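Local coordinates for protein Methylcobalamin\: coenzyme M methyltransferase (Methanosarcina mazei, PDB 4AY8) that transfers the methyl group of a methylated corrinoid to coenzyme M at a zinc site, a step of methanogenesis, on a TIM-barrel scaffold of the uroporphyrinogen decarboxylase family, at residues 243-248 with 261-266; 249-254 with 266-271; 253-258 with 280-285. All coordinates share one frame; numbering follows the deposited sequence.

In the fold
The three contacts follow one beta-alpha-beta unit of the barrel, strand 242-246, helix 252-259 and strand 265-267, and then the next helix, 275-282. Contact 1 pairs the two strands and carries the zinc ligands His246 and Cys248, at and just beyond the C-terminal end of strand 242-246. Contact 2 joins the turn that follows Cys248 to the end of strand 265-267; the centres of contacts 1 and 2 are about 11 Å apart. Ser267 there bonds to His246, and the Glu269 side chain lies about 5 Å from the zinc ion. Contact 3, about 10 Å from contact 2 between centres, packs helix 252-259 against helix 275-282 on the outer layer; its Leu255 side chain is about 13 Å from the zinc.

Contact 1 of 3, residues 243-248 with 261-266; sequences TVLHIC and CGFEGL. With ZN (zinc ion), chain D; COM (1-thioethanesulfonic acid), chain C.
Strands 242-246 and 265-267 run parallel, with Val244 beside Gly265 and Leu245 beside Leu266. Leu245 N donates to Gly265 O at 3.0 Å, while the bond from Gly265 N to Thr243 O is weak at 3.4 Å. CA-H...O contacts from Val244 to Gly265 O and from Leu266 to Leu245 O supplement the ladder. At the N-terminal end of the pairing, Glu264 folds back, its chain bent at chi2 (78°), and OE1 receives Thr243 N at 2.8 Å from above the carboxylate plane in a nearly straight bond. A water links Thr243 OG1, Gly262 O and Glu264 OE1. The Phe263 ring lies against the first strand: Leu245 CB sits over one face, 3.6 Å from the ring centroid and 15° off its normal, a CH-pi contact, while Thr243 OG1 approaches CD2 of Phe263 obliquely at 3.2 Å. Gly265 has no side chain beside Val244; a CB there would come tight against Val244 CG2. Beyond the paired region, the His246 side chain points away from the second strand, and its NE2 binds zinc at 2.2 Å. Cys248 SG and sulfur S1 of coenzyme M each bind the metal at 2.4 Å, and Cys325 completes the site. Ser267 OG hydrogen-bonds to His246 ND1, a second-shell contact that probably helps fix the imidazole's rotation. The site lies at the C-terminal end of the barrel strands, where TIM-barrel active sites are found, and zinc binding probably favours the thiolate form of coenzyme M, the nucleophile expected to accept the methyl group.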
loop_
_atom_site.group_PDB
_atom_site.type_symbol
_atom_site.label_atom_id
_atom_site.label_comp_id
_atom_site.label_asym_id
_atom_site.label_seq_id
_atom_site.Cartn_x
_atom_site.Cartn_y
_atom_site.Cartn_z
ATOM N N THR A 243 2.080 -2.614 10.399
ATOM C CA THR A 243 2.271 -2.674 8.955
ATOM C C THR A 243 1.096 -3.359 8.250
ATOM O O THR A 243 0.345 -4.139 8.854
ATOM C CB THR A 243 3.574 -3.431 8.566
ATOM O OG1 THR A 243 3.503 -4.767 9.059
ATOM C CG2 THR A 243 4.836 -2.721 9.090
ATOM N N VAL A 244 0.952 -3.053 6.967
ATOM C CA VAL A 244 -0.011 -3.712 6.097
ATOM C C VAL A 244 0.683 -4.222 4.828
ATOM O O VAL A 244 1.534 -3.539 4.244
ATOM C CB VAL A 244 -1.158 -2.762 5.696
ATOM C CG1 VAL A 244 -2.001 -3.383 4.577
ATOM C CG2 VAL A 244 -2.034 -2.395 6.920
ATOM N N LEU A 245 0.301 -5.428 4.418
ATOM C CA LEU A 245 0.807 -6.063 3.206
ATOM C C LEU A 245 -0.287 -6.132 2.160
ATOM O O LEU A 245 -1.273 -6.858 2.327
ATOM C CB LEU A 245 1.302 -7.472 3.511
ATOM C CG LEU A 245 1.668 -8.317 2.299
ATOM C CD1 LEU A 245 2.806 -7.658 1.495
ATOM C CD2 LEU A 245 2.006 -9.752 2.724
ATOM N N HIS A 246 -0.107 -5.367 1.084
ATOM C CA HIS A 246 -1.017 -5.366 -0.050
ATOM C C HIS A 246 -0.457 -6.193 -1.192
ATOM O O HIS A 246 0.640 -5.932 -1.668
ATOM C CB HIS A 246 -1.234 -3.933 -0.560
ATOM C CG HIS A 246 -2.005 -3.871 -1.835
ATOM N ND1 HIS A 246 -3.371 -4.049 -1.888
ATOM C CD2 HIS A 246 -1.595 -3.706 -3.115
ATOM C CE1 HIS A 246 -3.768 -3.982 -3.147
ATOM N NE2 HIS A 246 -2.711 -3.776 -3.908
ATOM N N ILE A 247 -1.219 -7.175 -1.665
ATOM C CA ILE A 247 -0.839 -7.915 -2.866
ATOM C C ILE A 247 -2.090 -8.108 -3.692
ATOM O O ILE A 247 -3.070 -8.704 -3.232
ATOM C CB ILE A 247 -0.184 -9.298 -2.549
ATOM C CG1 ILE A 247 1.109 -9.139 -1.721
ATOM C CG2 ILE A 247 0.116 -10.074 -3.831
ATOM C CD1 ILE A 247 1.675 -10.453 -1.194
ATOM N N CYS A 248 -2.072 -7.592 -4.916
ATOM C CA CYS A 248 -3.244 -7.645 -5.757
ATOM C C CYS A 248 -3.331 -8.969 -6.523
ATOM O O CYS A 248 -2.464 -9.838 -6.395
ATOM C CB CYS A 248 -3.337 -6.395 -6.679
ATOM S SG CYS A 248 -1.795 -5.531 -7.080
ATOM N N CYS A 261 3.117 -13.581 7.724
ATOM C CA CYS A 261 4.261 -12.735 7.445
ATOM C C CYS A 261 4.570 -11.631 8.454
ATOM O O CYS A 261 5.566 -10.915 8.290
ATOM C CB CYS A 261 4.137 -12.126 6.055
ATOM S SG CYS A 261 4.449 -13.287 4.734
ATOM N N GLY A 262 3.734 -11.473 9.468
ATOM C CA GLY A 262 4.003 -10.500 10.531
ATOM C C GLY A 262 3.417 -9.109 10.306
ATOM O O GLY A 262 3.637 -8.213 11.106
ATOM N N PHE A 263 2.689 -8.920 9.211
ATOM C CA PHE A 263 1.919 -7.706 9.014
ATOM C C PHE A 263 0.578 -7.830 9.758
ATOM O O PHE A 263 -0.084 -8.877 9.706
ATOM C CB PHE A 263 1.657 -7.465 7.530
ATOM C CG PHE A 263 2.897 -7.384 6.692
ATOM C CD1 PHE A 263 3.596 -8.528 6.349
ATOM C CD2 PHE A 263 3.349 -6.163 6.225
ATOM C CE1 PHE A 263 4.738 -8.451 5.579
ATOM C CE2 PHE A 263 4.481 -6.084 5.445
ATOM C CZ PHE A 263 5.178 -7.230 5.123
ATOM N N GLU A 264 0.184 -6.766 10.458
ATOM C CA GLU A 264 -1.082 -6.748 11.181
ATOM C C GLU A 264 -2.270 -6.966 10.233
ATOM O O GLU A 264 -3.190 -7.746 10.533
ATOM C CB GLU A 264 -1.242 -5.436 11.940
ATOM C CG GLU A 264 -0.511 -5.376 13.290
ATOM C CD GLU A 264 0.988 -5.131 13.168
ATOM O OE1 GLU A 264 1.486 -4.798 12.074
ATOM O OE2 GLU A 264 1.677 -5.269 14.190
ATOM N N GLY A 265 -2.227 -6.272 9.098
ATOM C CA GLY A 265 -3.295 -6.302 8.096
ATOM C C GLY A 265 -2.850 -6.770 6.719
ATOM O O GLY A 265 -1.710 -6.529 6.305
ATOM N N LEU A 266 -3.756 -7.460 6.031
ATOM C CA LEU A 266 -3.576 -7.889 4.656
ATOM C C LEU A 266 -4.541 -7.122 3.762
ATOM O O LEU A 266 -5.756 -7.189 3.939
ATOM C CB LEU A 266 -3.840 -9.382 4.518
ATOM C CG LEU A 266 -3.067 -10.322 5.468
ATOM C CD1 LEU A 266 -3.365 -11.766 5.107
ATOM C CD2 LEU A 266 -1.548 -10.054 5.456
HETATM ZN ZN ZN D . -2.375 -3.442 -6.033
HETATM C C1 COM C . -0.996 -0.790 -5.877
HETATM C C2 COM C . -0.046 0.372 -6.128
HETATM S S1 COM C . -0.272 -2.415 -6.313
HETATM S S2 COM C . -0.710 1.881 -5.817
HETATM O O1S COM C . -1.686 2.229 -6.847
HETATM O O2S COM C . 0.408 2.847 -5.920
HETATM O O3S COM C . -1.335 1.987 -4.498
HETATM O O HOH W 1 4.227 -5.588 11.654
#

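Contact 2 of 3, residues 249-254 with 266-271; sequences GNVNPI and LSVEEK
The aliphatic side chain of Lys271 lies along Gly249, with CB 3.8 Å from Gly249 O and CD 4.0 Å from Gly249 CA, before its outer end leads away. Glu269 reaches the same glycine by its carboxylate: with CG anti to the carbonyl carbon (chi1 -66°) and the chain extended beyond it, OE1 accepts Gly249 N at 2.8 Å. The donor arrives on the anti side of the carboxylate, 27° out of its plane, and the bond is close to straight. A water adds a second link between the segments, donating to Gly249 O and accepting from Glu269 N. Gly249 has positive phi, at which a side chain would jam against the preceding carbonyl oxygen. Farther along, Val251 CG2 touches Val268 CG1 at 4.0 Å, and Met258 and Leu255 of helix 252-259 extend this apolar patch. Asn250 OD1 takes the backbone N of Asn252 at 3.0 Å, an Asx turn leading into helix 252-259, and the Asn250 amide carbon CG lies against Lys271 O. Asn252 ND2 bonds instead to Ile272 O, just beyond the second segment. Glu269 also packs on Cys248 and Cys325, both zinc ligands. With the carboxylate gone, as in an alanine here, Gly249 N would probably be left without its acceptor and the turn after Cys248 would be likely to shift more readily. The contact thus ties together two loops at the C-terminal ends of neighbouring barrel strands, and the buried carboxylate, which accepts from the backbone beside the metal, is consistent with a second-shell group that helps position Cys248.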
loop_
_atom_site.group_PDB
_atom_site.type_symbol
_atom_site.label_atom_id
_atom_site.label_comp_id
_atom_site.label_asym_id
_atom_site.label_seq_id
_atom_site.Cartn_x
_atom_site.Cartn_y
_atom_site.Cartn_z
ATOM N N GLY A 249 -4.407 -9.139 -7.277
ATOM C CA GLY A 249 -4.663 -10.385 -8.000
ATOM C C GLY A 249 -5.361 -11.423 -7.140
ATOM O O GLY A 249 -5.776 -11.124 -6.008
ATOM N N ASN A 250 -5.497 -12.649 -7.649
ATOM C CA ASN A 250 -6.135 -13.703 -6.841
ATOM C C ASN A 250 -5.094 -14.354 -5.959
ATOM O O ASN A 250 -4.327 -15.233 -6.391
ATOM C CB ASN A 250 -6.896 -14.771 -7.643
ATOM C CG ASN A 250 -7.709 -15.728 -6.717
ATOM O OD1 ASN A 250 -7.630 -15.629 -5.484
ATOM N ND2 ASN A 250 -8.495 -16.627 -7.310
ATOM N N VAL A 251 -5.070 -13.894 -4.718
ATOM C CA VAL A 251 -4.055 -14.295 -3.769
ATOM C C VAL A 251 -4.532 -15.451 -2.902
ATOM O O VAL A 251 -3.831 -15.870 -1.985
ATOM C CB VAL A 251 -3.631 -13.091 -2.877
ATOM C CG1 VAL A 251 -2.985 -12.007 -3.729
ATOM C CG2 VAL A 251 -4.829 -12.516 -2.110
ATOM N N ASN A 252 -5.702 -16.000 -3.202
ATOM C CA ASN A 252 -6.263 -17.037 -2.325
ATOM C C ASN A 252 -5.277 -18.159 -1.973
ATOM O O ASN A 252 -5.188 -18.551 -0.821
ATOM C CB ASN A 252 -7.599 -17.570 -2.863
ATOM C CG ASN A 252 -8.778 -16.690 -2.438
ATOM O OD1 ASN A 252 -8.697 -15.983 -1.422
ATOM N ND2 ASN A 252 -9.864 -16.728 -3.200
ATOM N N PRO A 253 -4.496 -18.636 -2.947
ATOM C CA PRO A 253 -3.525 -19.704 -2.685
ATOM C C PRO A 253 -2.375 -19.331 -1.745
ATOM O O PRO A 253 -1.719 -20.224 -1.191
ATOM C CB PRO A 253 -2.976 -20.026 -4.077
ATOM C CG PRO A 253 -4.027 -19.524 -5.021
ATOM C CD PRO A 253 -4.586 -18.315 -4.377
ATOM N N ILE A 254 -2.116 -18.039 -1.576
ATOM C CA ILE A 254 -1.057 -17.601 -0.676
ATOM C C ILE A 254 -1.574 -16.794 0.513
ATOM O O ILE A 254 -0.771 -16.323 1.332
ATOM C CB ILE A 254 0.039 -16.759 -1.372
ATOM C CG1 ILE A 254 -0.539 -15.479 -1.971
ATOM C CG2 ILE A 254 0.812 -17.593 -2.405
ATOM C CD1 ILE A 254 0.528 -14.487 -2.387
ATOM N N LEU A 266 -3.756 -7.460 6.031
ATOM C CA LEU A 266 -3.576 -7.889 4.656
ATOM C C LEU A 266 -4.541 -7.122 3.762
ATOM O O LEU A 266 -5.756 -7.189 3.939
ATOM C CB LEU A 266 -3.840 -9.382 4.518
ATOM C CG LEU A 266 -3.067 -10.322 5.468
ATOM C CD1 LEU A 266 -3.365 -11.766 5.107
ATOM C CD2 LEU A 266 -1.548 -10.054 5.456
ATOM N N SER A 267 -4.007 -6.381 2.801
ATOM C CA SER A 267 -4.848 -5.623 1.878
ATOM C C SER A 267 -5.002 -6.422 0.596
ATOM O O SER A 267 -4.019 -6.736 -0.059
ATOM C CB SER A 267 -4.246 -4.257 1.580
ATOM O OG SER A 267 -4.890 -3.619 0.481
ATOM N N VAL A 268 -6.245 -6.714 0.229
ATOM C CA VAL A 268 -6.533 -7.560 -0.930
ATOM C C VAL A 268 -7.599 -6.945 -1.832
ATOM O O VAL A 268 -8.338 -6.053 -1.426
ATOM C CB VAL A 268 -6.989 -8.965 -0.497
ATOM C CG1 VAL A 268 -5.917 -9.645 0.384
ATOM C CG2 VAL A 268 -8.319 -8.900 0.224
ATOM N N GLU A 269 -7.658 -7.434 -3.060
ATOM C CA GLU A 269 -8.657 -7.010 -4.017
ATOM C C GLU A 269 -9.909 -7.878 -3.931
ATOM O O GLU A 269 -9.985 -8.825 -3.142
ATOM C CB GLU A 269 -8.111 -7.140 -5.447
ATOM C CG GLU A 269 -6.970 -6.240 -5.806
ATOM C CD GLU A 269 -6.745 -6.198 -7.311
ATOM O OE1 GLU A 269 -6.306 -7.228 -7.890
ATOM O OE2 GLU A 269 -7.031 -5.127 -7.902
ATOM N N GLU A 270 -10.854 -7.571 -4.814
ATOM C CA GLU A 270 -12.110 -8.296 -4.940
ATOM C C GLU A 270 -11.899 -9.694 -5.513
ATOM O O GLU A 270 -12.785 -10.538 -5.451
ATOM C CB GLU A 270 -13.082 -7.522 -5.839
ATOM C CG GLU A 270 -12.746 -7.555 -7.337
ATOM C CD GLU A 270 -11.730 -6.504 -7.779
ATOM O OE1 GLU A 270 -10.981 -5.972 -6.937
ATOM O OE2 GLU A 270 -11.674 -6.224 -8.999
ATOM N N LYS A 271 -10.725 -9.916 -6.082
ATOM C CA LYS A 271 -10.419 -11.163 -6.757
ATOM C C LYS A 271 -10.258 -12.342 -5.801
ATOM O O LYS A 271 -10.184 -13.497 -6.242
ATOM C CB LYS A 271 -9.172 -10.989 -7.618
ATOM C CG LYS A 271 -9.403 -10.061 -8.783
ATOM C CD LYS A 271 -8.251 -10.046 -9.751
ATOM C CE LYS A 271 -8.523 -9.109 -10.925
ATOM N NZ LYS A 271 -9.870 -9.311 -11.518
HETATM O O HOH W 2 -5.656 -9.272 -3.812
#

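Contact 3 of 3, residues 253-258 with 280-285; sequences PILSDM and EVIGTR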
loop_
_atom_site.group_PDB
_atom_site.type_symbol
_atom_site.label_atom_id
_atom_site.label_comp_id
_atom_site.label_asym_id
_atom_site.label_seq_id
_atom_site.Cartn_x
_atom_site.Cartn_y
_atom_site.Cartn_z
ATOM N N PRO A 253 -4.496 -18.636 -2.947
ATOM C CA PRO A 253 -3.525 -19.704 -2.685
ATOM C C PRO A 253 -2.375 -19.331 -1.745
ATOM O O PRO A 253 -1.719 -20.224 -1.191
ATOM C CB PRO A 253 -2.976 -20.026 -4.077
ATOM C CG PRO A 253 -4.027 -19.524 -5.021
ATOM C CD PRO A 253 -4.586 -18.315 -4.377
ATOM N N ILE A 254 -2.116 -18.039 -1.576
ATOM C CA ILE A 254 -1.057 -17.601 -0.676
ATOM C C ILE A 254 -1.574 -16.794 0.513
ATOM O O ILE A 254 -0.771 -16.323 1.332
ATOM C CB ILE A 254 0.039 -16.759 -1.372
ATOM C CG1 ILE A 254 -0.539 -15.479 -1.971
ATOM C CG2 ILE A 254 0.812 -17.593 -2.405
ATOM C CD1 ILE A 254 0.528 -14.487 -2.387
ATOM N N LEU A 255 -2.896 -16.636 0.605
ATOM C CA LEU A 255 -3.484 -15.789 1.641
ATOM C C LEU A 255 -3.072 -16.255 3.043
ATOM O O LEU A 255 -2.686 -15.447 3.891
ATOM C CB LEU A 255 -5.003 -15.723 1.473
ATOM C CG LEU A 255 -5.818 -14.646 2.201
ATOM C CD1 LEU A 255 -5.316 -13.193 1.969
ATOM C CD2 LEU A 255 -7.275 -14.793 1.790
ATOM N N SER A 256 -3.100 -17.561 3.294
ATOM C CA SER A 256 -2.668 -18.041 4.591
ATOM C C SER A 256 -1.201 -17.701 4.835
ATOM O O SER A 256 -0.808 -17.390 5.963
ATOM C CB SER A 256 -2.870 -19.542 4.736
ATOM O OG SER A 256 -2.520 -19.940 6.050
ATOM N N ASP A 257 -0.390 -17.786 3.789
ATOM C CA ASP A 257 1.030 -17.494 3.918
ATOM C C ASP A 257 1.228 -16.016 4.211
ATOM O O ASP A 257 2.069 -15.642 5.031
ATOM C CB ASP A 257 1.781 -17.897 2.665
ATOM C CG ASP A 257 1.879 -19.400 2.505
ATOM O OD1 ASP A 257 2.548 -20.052 3.346
ATOM O OD2 ASP A 257 1.299 -19.908 1.526
HETATM N N MSE A 258 0.440 -15.184 3.545
HETATM C CA MSE A 258 0.449 -13.752 3.811
HETATM C C MSE A 258 0.171 -13.490 5.281
HETATM O O MSE A 258 0.801 -12.629 5.899
HETATM C CB MSE A 258 -0.565 -13.025 2.928
HETATM C CG MSE A 258 -0.150 -12.965 1.481
HETATM SE SE MSE A 258 -1.540 -12.337 0.298
HETATM C CE MSE A 258 -1.674 -10.484 0.935
ATOM N N GLU A 280 -12.036 -16.752 6.476
ATOM C CA GLU A 280 -12.189 -18.171 6.823
ATOM C C GLU A 280 -10.913 -19.009 6.710
ATOM O O GLU A 280 -10.863 -20.146 7.191
ATOM C CB GLU A 280 -13.293 -18.804 5.966
ATOM C CG GLU A 280 -14.681 -18.410 6.421
ATOM C CD GLU A 280 -15.772 -18.981 5.546
ATOM O OE1 GLU A 280 -15.462 -19.427 4.423
ATOM O OE2 GLU A 280 -16.938 -18.956 5.982
ATOM N N VAL A 281 -9.888 -18.469 6.069
ATOM C CA VAL A 281 -8.635 -19.200 5.945
ATOM C C VAL A 281 -7.461 -18.512 6.644
ATOM O O VAL A 281 -6.374 -19.080 6.690
ATOM C CB VAL A 281 -8.267 -19.494 4.460
ATOM C CG1 VAL A 281 -9.390 -20.268 3.748
ATOM C CG2 VAL A 281 -7.928 -18.205 3.711
ATOM N N ILE A 282 -7.670 -17.310 7.181
ATOM C CA ILE A 282 -6.608 -16.608 7.929
ATOM C C ILE A 282 -6.822 -16.580 9.460
ATOM O O ILE A 282 -5.909 -16.234 10.207
ATOM C CB ILE A 282 -6.347 -15.176 7.406
ATOM C CG1 ILE A 282 -7.487 -14.221 7.780
ATOM C CG2 ILE A 282 -6.115 -15.182 5.889
ATOM C CD1 ILE A 282 -7.298 -12.827 7.225
ATOM N N GLY A 283 -8.017 -16.937 9.919
ATOM C CA GLY A 283 -8.283 -17.050 11.348
ATOM C C GLY A 283 -7.928 -15.770 12.082
ATOM O O GLY A 283 -8.326 -14.681 11.668
ATOM N N THR A 284 -7.168 -15.886 13.164
ATOM C CA THR A 284 -6.805 -14.700 13.928
ATOM C C THR A 284 -5.342 -14.314 13.712
ATOM O O THR A 284 -4.793 -13.506 14.457
ATOM C CB THR A 284 -7.045 -14.899 15.432
ATOM O OG1 THR A 284 -6.351 -16.070 15.859
ATOM C CG2 THR A 284 -8.527 -15.046 15.732
ATOM N N ARG A 285 -4.713 -14.859 12.676
ATOM C CA ARG A 285 -3.301 -14.572 12.445
ATOM C C ARG A 285 -3.050 -13.188 11.839
ATOM O O ARG A 285 -1.980 -12.635 12.006
ATOM C CB ARG A 285 -2.664 -15.681 11.609
ATOM C CG ARG A 285 -2.628 -17.029 12.344
ATOM C CD ARG A 285 -3.159 -18.127 11.429
ATOM N NE ARG A 285 -2.288 -18.209 10.305
ATOM C CZ ARG A 285 -2.626 -18.511 9.065
ATOM N NH1 ARG A 285 -3.860 -18.810 8.720
ATOM N NH2 ARG A 285 -1.671 -18.515 8.171
#
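Arg285 grips Ser256 through the terminal nitrogens of its guanidinium group. NH2 donates to Ser256 OG at 2.7 Å, the oxygen lying 18° out of the guanidinium plane, and NH1 makes a weak, bent bond to the same OG at 3.2 Å. Ser256 O lies near the plane at the edge of the group, 2.6 Å from NH2. The hydroxyl is brought there by chi1 of -176°, which sets OG opposite the backbone N. Bends at chi2 and chi3 turn the Arg285 guanidinium toward Ser256, and NH1 makes in addition a weak bond of 3.2 Å to Val281 O within its own segment. NH2 has a further partner in Asp260, with which it forms a salt bridge that probably balances much of its positive charge. Behind Arg285, a type II' turn from Ile282 to Arg285, closed by Arg285 N to Ile282 O, carries the chain out of helix 275-282, with Gly283 at positive phi. Deeper in, Leu255 packs against helix 275-282: its CG meets Ile282 CG2 at 3.7 Å, the side chains passing at a slant, and its CD2 meets Val281 CG2 at 4.0 Å, here at about a right angle. Inward, Leu255 continues onto Leu266 and Val268, linking the helix pair to the barrel sheet. This is packing of successive outer helices of a TIM barrel, in which apolar side chains form the inner layer while a single arginine ties the turn after helix 275-282 to the middle of helix 252-259 and to Asp260 just after it.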